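Local coordinates for protein Alp7A (Bacillus subtilis, PDB 5EC0) that probably forms dynamic actin-like filaments that segregate plasmid DNA, and binds adenine nucleotide in the cleft between its domains, at residues N2-Y15 and L18-V30. Residues are numbered along the deposited sequence; the frame is centred on the assembly and turned at random.
Sequences NISRMNVDFGNSMY and LIDGYFFELPTNV. With ADP (adenosine-5'-diphosphate), chain D.
Antiparallel strand pairing joins M6 and N7 to I19 and L18, and M14 and Y15 to P27 and L26; these are the first two hairpins of the chain, strands 2-10, 14-19 and 22-33, in one sheet. N7 and L18 exchange both backbone bonds, N7 N to L18 O at 3.0 Å and L18 N to N7 O at 2.8 Å, and Y15 and L26 do likewise. Where strand 2-10 turns a corner, D20 sits in the type I' turn from I19 to Y22 and its carboxylate closes on that corner. D20 OD1 accepts from two backbone amides, S4 N at 2.9 Å, on its syn lone pair, and R5 N at 3.0 Å, met nearly along the C-O axis. D20 OD2 accepts a hydrogen bond from a water that S4 OG also bonds, while D20 N bonds R5 O. With an alanine in place of D20, the amides of S4 and R5 would probably lose their shared acceptor and the corner would be freer to move. The R5 guanidinium, which gives D20 no hydrogen bond, makes a salt bridge to E370 and a hydrogen bond to Q377, both on helix 364-386. On the M6 face, I3 CD1 packs 3.6 Å from I19 CG2, and M6 runs alongside I19. The loop between strands 2-10 and 14-19 is the phosphate-1 hairpin of the actin fold: N12 N bonds O1B of the ADP β-phosphate and N12 ND2 reaches O2B at 2.7 Å. T28 sets OG1 beside the backbone of G11 to S13 in this loop, 3.2 Å from S13 O. The M14 chain curls twice past CG (chi2 -64°, chi3 -69°), which brings CE back to 3.5 Å from both L26 C and E25 OE1; E25 OE2 makes a salt bridge with R362 of the nucleotide pocket. Y15 runs along L26, and its side chain also touches T100 and A104 of helix 95-112.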
loop_
_atom_site.group_PDB
_atom_site.type_symbol
_atom_site.label_atom_id
_atom_site.label_comp_id
_atom_site.label_asym_id
_atom_site.label_seq_id
_atom_site.Cartn_x
_atom_site.Cartn_y
_atom_site.Cartn_z
ATOM N N ASN A 2 22.119 5.673 -9.619
ATOM C CA ASN A 2 21.866 4.249 -9.522
ATOM C C ASN A 2 21.092 3.839 -8.266
ATOM O O ASN A 2 21.487 4.154 -7.144
ATOM C CB ASN A 2 23.181 3.478 -9.575
ATOM C CG ASN A 2 22.973 2.005 -9.342
ATOM O OD1 ASN A 2 22.488 1.294 -10.221
ATOM N ND2 ASN A 2 23.293 1.542 -8.140
ATOM N N ILE A 3 19.996 3.115 -8.477
ATOM C CA ILE A 3 19.147 2.592 -7.409
ATOM C C ILE A 3 19.234 1.066 -7.328
ATOM O O ILE A 3 19.043 0.388 -8.332
ATOM C CB ILE A 3 17.675 2.972 -7.630
ATOM C CG1 ILE A 3 17.478 4.476 -7.501
ATOM C CG2 ILE A 3 16.752 2.228 -6.648
ATOM C CD1 ILE A 3 16.068 4.880 -7.826
ATOM N N SER A 4 19.497 0.523 -6.142
ATOM C CA SER A 4 19.686 -0.918 -6.001
ATOM C C SER A 4 18.360 -1.664 -5.899
ATOM O O SER A 4 18.165 -2.684 -6.560
ATOM C CB SER A 4 20.546 -1.233 -4.773
ATOM O OG SER A 4 21.824 -0.651 -4.904
ATOM N N ARG A 5 17.463 -1.166 -5.051
ATOM C CA ARG A 5 16.191 -1.832 -4.783
ATOM C C ARG A 5 15.051 -0.828 -4.805
ATOM O O ARG A 5 15.101 0.205 -4.124
ATOM C CB ARG A 5 16.212 -2.542 -3.416
ATOM C CG ARG A 5 17.373 -3.527 -3.206
ATOM C CD ARG A 5 17.369 -4.140 -1.789
ATOM N NE ARG A 5 17.013 -3.150 -0.765
ATOM C CZ ARG A 5 17.856 -2.259 -0.254
ATOM N NH1 ARG A 5 19.113 -2.237 -0.660
ATOM N NH2 ARG A 5 17.444 -1.386 0.657
ATOM N N MET A 6 14.022 -1.110 -5.587
ATOM C CA MET A 6 12.826 -0.292 -5.514
ATOM C C MET A 6 11.578 -1.161 -5.413
ATOM O O MET A 6 11.287 -1.963 -6.300
ATOM C CB MET A 6 12.720 0.640 -6.716
ATOM C CG MET A 6 11.421 1.429 -6.719
ATOM S SD MET A 6 11.487 2.729 -7.935
ATOM C CE MET A 6 9.912 3.543 -7.663
ATOM N N ASN A 7 10.857 -0.972 -4.315
ATOM C CA ASN A 7 9.688 -1.756 -3.963
ATOM C C ASN A 7 8.447 -0.883 -3.903
ATOM O O ASN A 7 8.443 0.144 -3.241
ATOM C CB ASN A 7 9.921 -2.451 -2.627
ATOM C CG ASN A 7 11.068 -3.450 -2.693
ATOM O OD1 ASN A 7 11.094 -4.339 -3.559
ATOM N ND2 ASN A 7 12.021 -3.307 -1.792
ATOM N N VAL A 8 7.392 -1.290 -4.589
ATOM C CA VAL A 8 6.227 -0.418 -4.760
ATOM C C VAL A 8 4.962 -1.159 -4.377
ATOM O O VAL A 8 4.753 -2.296 -4.805
ATOM C CB VAL A 8 6.111 0.093 -6.221
ATOM C CG1 VAL A 8 4.826 0.804 -6.442
ATOM C CG2 VAL A 8 7.288 1.015 -6.556
ATOM N N ASP A 9 4.160 -0.513 -3.532
ATOM C CA ASP A 9 2.807 -0.928 -3.197
ATOM C C ASP A 9 1.852 0.041 -3.901
ATOM O O ASP A 9 1.717 1.190 -3.475
ATOM C CB ASP A 9 2.597 -0.899 -1.673
ATOM C CG ASP A 9 1.259 -1.504 -1.230
ATOM O OD1 ASP A 9 0.290 -1.545 -2.020
ATOM O OD2 ASP A 9 1.178 -1.934 -0.058
ATOM N N PHE A 10 1.227 -0.388 -4.998
ATOM C CA PHE A 10 0.208 0.447 -5.639
ATOM C C PHE A 10 -1.126 0.285 -4.904
ATOM O O PHE A 10 -2.000 -0.464 -5.346
ATOM C CB PHE A 10 0.031 0.087 -7.120
ATOM C CG PHE A 10 1.235 0.351 -7.970
ATOM C CD1 PHE A 10 1.616 1.654 -8.269
ATOM C CD2 PHE A 10 1.971 -0.704 -8.504
ATOM C CE1 PHE A 10 2.719 1.903 -9.060
ATOM C CE2 PHE A 10 3.078 -0.462 -9.295
ATOM C CZ PHE A 10 3.454 0.843 -9.574
ATOM N N GLY A 11 -1.278 0.955 -3.767
ATOM C CA GLY A 11 -2.509 0.851 -3.005
ATOM C C GLY A 11 -3.658 1.582 -3.669
ATOM O O GLY A 11 -3.466 2.302 -4.647
ATOM N N ASN A 12 -4.863 1.388 -3.144
ATOM C CA ASN A 12 -6.028 2.110 -3.629
ATOM C C ASN A 12 -6.070 3.507 -3.012
ATOM O O ASN A 12 -6.617 4.435 -3.602
ATOM C CB ASN A 12 -7.320 1.353 -3.304
ATOM C CG ASN A 12 -7.272 -0.116 -3.724
ATOM O OD1 ASN A 12 -6.827 -0.450 -4.821
ATOM N ND2 ASN A 12 -7.745 -0.997 -2.846
ATOM N N SER A 13 -5.486 3.641 -1.822
ATOM C CA SER A 13 -5.511 4.892 -1.074
ATOM C C SER A 13 -4.203 5.659 -1.241
ATOM O O SER A 13 -4.199 6.858 -1.531
ATOM C CB SER A 13 -5.775 4.622 0.406
ATOM O OG SER A 13 -5.645 5.801 1.181
ATOM N N MET A 14 -3.097 4.948 -1.066
ATOM C CA MET A 14 -1.769 5.519 -1.205
ATOM C C MET A 14 -0.890 4.621 -2.081
ATOM O O MET A 14 -0.903 3.410 -1.947
ATOM C CB MET A 14 -1.096 5.700 0.169
ATOM C CG MET A 14 -1.794 6.656 1.140
ATOM S SD MET A 14 -1.879 8.394 0.626
ATOM C CE MET A 14 -0.175 8.879 0.741
ATOM N N TYR A 15 -0.157 5.246 -2.989
ATOM C CA TYR A 15 1.047 4.696 -3.581
ATOM C C TYR A 15 2.150 4.777 -2.523
ATOM O O TYR A 15 2.356 5.840 -1.954
ATOM C CB TYR A 15 1.431 5.498 -4.839
ATOM C CG TYR A 15 2.820 5.236 -5.370
ATOM C CD1 TYR A 15 3.932 5.874 -4.823
ATOM C CD2 TYR A 15 3.019 4.366 -6.428
ATOM C CE1 TYR A 15 5.207 5.634 -5.308
ATOM C CE2 TYR A 15 4.296 4.130 -6.937
ATOM C CZ TYR A 15 5.384 4.758 -6.360
ATOM O OH TYR A 15 6.638 4.527 -6.850
ATOM N N LEU A 18 9.521 1.866 -1.294
ATOM C CA LEU A 18 10.813 2.021 -0.651
ATOM C C LEU A 18 11.901 2.041 -1.715
ATOM O O LEU A 18 11.998 1.128 -2.548
ATOM C CB LEU A 18 11.073 0.888 0.346
ATOM C CG LEU A 18 10.258 0.742 1.626
ATOM C CD1 LEU A 18 10.380 -0.698 2.163
ATOM C CD2 LEU A 18 10.791 1.727 2.642
ATOM N N ILE A 19 12.712 3.084 -1.695
ATOM C CA ILE A 19 13.797 3.212 -2.655
ATOM C C ILE A 19 15.100 3.240 -1.899
ATOM O O ILE A 19 15.367 4.186 -1.168
ATOM C CB ILE A 19 13.656 4.481 -3.507
ATOM C CG1 ILE A 19 12.284 4.495 -4.196
ATOM C CG2 ILE A 19 14.758 4.548 -4.519
ATOM C CD1 ILE A 19 11.947 5.798 -4.877
ATOM N N ASP A 20 15.903 2.195 -2.102
ATOM C CA ASP A 20 17.095 1.903 -1.299
ATOM C C ASP A 20 16.845 2.152 0.183
ATOM O O ASP A 20 17.644 2.800 0.849
ATOM C CB ASP A 20 18.301 2.716 -1.785
ATOM C CG ASP A 20 18.838 2.227 -3.129
ATOM O OD1 ASP A 20 18.627 1.037 -3.454
ATOM O OD2 ASP A 20 19.469 3.031 -3.859
ATOM N N GLY A 21 15.719 1.641 0.686
ATOM C CA GLY A 21 15.377 1.761 2.095
ATOM C C GLY A 21 14.746 3.087 2.475
ATOM O O GLY A 21 14.392 3.305 3.632
ATOM N N TYR A 22 14.593 3.979 1.507
ATOM C CA TYR A 22 13.960 5.256 1.783
ATOM C C TYR A 22 12.465 5.213 1.473
ATOM O O TYR A 22 12.042 4.921 0.338
ATOM C CB TYR A 22 14.639 6.370 0.985
ATOM C CG TYR A 22 14.067 7.750 1.238
ATOM C CD1 TYR A 22 14.398 8.467 2.378
ATOM C CD2 TYR A 22 13.190 8.331 0.332
ATOM C CE1 TYR A 22 13.868 9.740 2.606
ATOM C CE2 TYR A 22 12.664 9.595 0.547
ATOM C CZ TYR A 22 13.003 10.294 1.684
ATOM O OH TYR A 22 12.468 11.544 1.882
ATOM N N PHE A 23 11.671 5.531 2.490
ATOM C CA PHE A 23 10.216 5.552 2.376
ATOM C C PHE A 23 9.606 6.925 2.025
ATOM O O PHE A 23 9.982 7.957 2.588
ATOM C CB PHE A 23 9.586 5.052 3.684
ATOM C CG PHE A 23 8.081 5.106 3.690
ATOM C CD1 PHE A 23 7.336 4.063 3.142
ATOM C CD2 PHE A 23 7.408 6.202 4.234
ATOM C CE1 PHE A 23 5.942 4.104 3.128
ATOM C CE2 PHE A 23 6.013 6.261 4.221
ATOM C CZ PHE A 23 5.277 5.208 3.670
ATOM N N PHE A 24 8.663 6.921 1.084
ATOM C CA PHE A 24 7.721 8.028 0.926
ATOM C C PHE A 24 6.486 7.487 0.222
ATOM O O PHE A 24 6.512 6.386 -0.329
ATOM C CB PHE A 24 8.329 9.224 0.153
ATOM C CG PHE A 24 8.624 8.939 -1.295
ATOM C CD1 PHE A 24 7.635 9.078 -2.261
ATOM C CD2 PHE A 24 9.898 8.556 -1.698
ATOM C CE1 PHE A 24 7.905 8.827 -3.604
ATOM C CE2 PHE A 24 10.178 8.319 -3.045
ATOM C CZ PHE A 24 9.174 8.454 -3.998
ATOM N N GLU A 25 5.407 8.256 0.268
ATOM C CA GLU A 25 4.143 7.850 -0.317
ATOM C C GLU A 25 3.429 9.050 -0.935
ATOM O O GLU A 25 3.736 10.194 -0.623
ATOM C CB GLU A 25 3.253 7.172 0.728
ATOM C CG GLU A 25 3.126 7.910 2.046
ATOM C CD GLU A 25 2.176 7.212 3.021
ATOM O OE1 GLU A 25 1.411 6.343 2.576
ATOM O OE2 GLU A 25 2.187 7.531 4.233
ATOM N N LEU A 26 2.487 8.764 -1.822
ATOM C CA LEU A 26 1.784 9.765 -2.610
ATOM C C LEU A 26 0.342 9.361 -2.672
ATOM O O LEU A 26 0.050 8.166 -2.719
ATOM C CB LEU A 26 2.325 9.848 -4.049
ATOM C CG LEU A 26 3.797 10.122 -4.361
ATOM C CD1 LEU A 26 4.079 9.856 -5.839
ATOM C CD2 LEU A 26 4.136 11.553 -3.997
ATOM N N PRO A 27 -0.565 10.344 -2.700
ATOM C CA PRO A 27 -1.967 10.051 -3.008
ATOM C C PRO A 27 -2.060 9.333 -4.349
ATOM O O PRO A 27 -1.256 9.626 -5.235
ATOM C CB PRO A 27 -2.617 11.435 -3.068
ATOM C CG PRO A 27 -1.744 12.295 -2.219
ATOM C CD PRO A 27 -0.348 11.762 -2.364
ATOM N N THR A 28 -3.016 8.422 -4.497
ATOM C CA THR A 28 -3.103 7.566 -5.688
ATOM C C THR A 28 -3.590 8.294 -6.949
ATOM O O THR A 28 -3.345 7.847 -8.067
ATOM C CB THR A 28 -4.025 6.344 -5.397
ATOM O OG1 THR A 28 -3.450 5.562 -4.346
ATOM C CG2 THR A 28 -4.189 5.448 -6.613
ATOM N N ASN A 29 -4.258 9.425 -6.766
ATOM C CA ASN A 29 -4.823 10.189 -7.880
ATOM C C ASN A 29 -3.878 10.516 -9.021
ATOM O O ASN A 29 -2.777 11.023 -8.808
ATOM C CB ASN A 29 -5.404 11.499 -7.361
ATOM C CG ASN A 29 -6.352 11.284 -6.216
ATOM O OD1 ASN A 29 -5.989 11.471 -5.055
ATOM N ND2 ASN A 29 -7.571 10.864 -6.530
ATOM N N VAL A 30 -4.333 10.216 -10.234
ATOM C CA VAL A 30 -3.676 10.634 -11.466
ATOM C C VAL A 30 -4.727 11.263 -12.370
ATOM O O VAL A 30 -5.700 10.605 -12.742
ATOM C CB VAL A 30 -3.013 9.467 -12.206
ATOM C CG1 VAL A 30 -2.566 9.913 -13.610
ATOM C CG2 VAL A 30 -1.843 8.909 -11.412
HETATM P PB ADP D . -6.252 0.372 0.316
HETATM O O1B ADP D . -4.935 0.267 -0.443
HETATM O O2B ADP D . -7.377 -0.526 -0.170
HETATM O O3B ADP D . -6.751 1.772 0.585
HETATM P PA ADP D . -4.718 0.351 2.772
HETATM O O1A ADP D . -3.831 1.355 2.070
HETATM O O2A ADP D . -4.101 -0.823 3.513
HETATM O O3A ADP D . -5.881 -0.201 1.786
HETATM O "O5'" ADP D . -5.652 1.128 3.808
HETATM C "C5'" ADP D . -6.006 2.495 3.642
HETATM C "C4'" ADP D . -6.552 2.901 4.995
HETATM O "O4'" ADP D . -5.453 3.045 5.890
HETATM C "C3'" ADP D . -7.265 4.239 5.014
HETATM O "O3'" ADP D . -8.679 4.053 4.941
HETATM C "C2'" ADP D . -6.898 4.842 6.356
HETATM O "O2'" ADP D . -8.065 4.824 7.178
HETATM C "C1'" ADP D . -5.844 3.912 6.945
HETATM N N9 ADP D . -4.641 4.600 7.467
HETATM C C8 ADP D . -4.105 4.322 8.675
HETATM N N7 ADP D . -3.012 5.080 8.910
HETATM C C5 ADP D . -2.828 5.853 7.827
HETATM C C6 ADP D . -1.834 6.880 7.459
HETATM N N6 ADP D . -0.834 7.191 8.329
HETATM N N1 ADP D . -1.964 7.466 6.249
HETATM C C2 ADP D . -2.976 7.137 5.414
HETATM N N3 ADP D . -3.929 6.207 5.677
HETATM C C4 ADP D . -3.904 5.542 6.869
HETATM O O HOH W 1 22.231 2.057 -4.634
#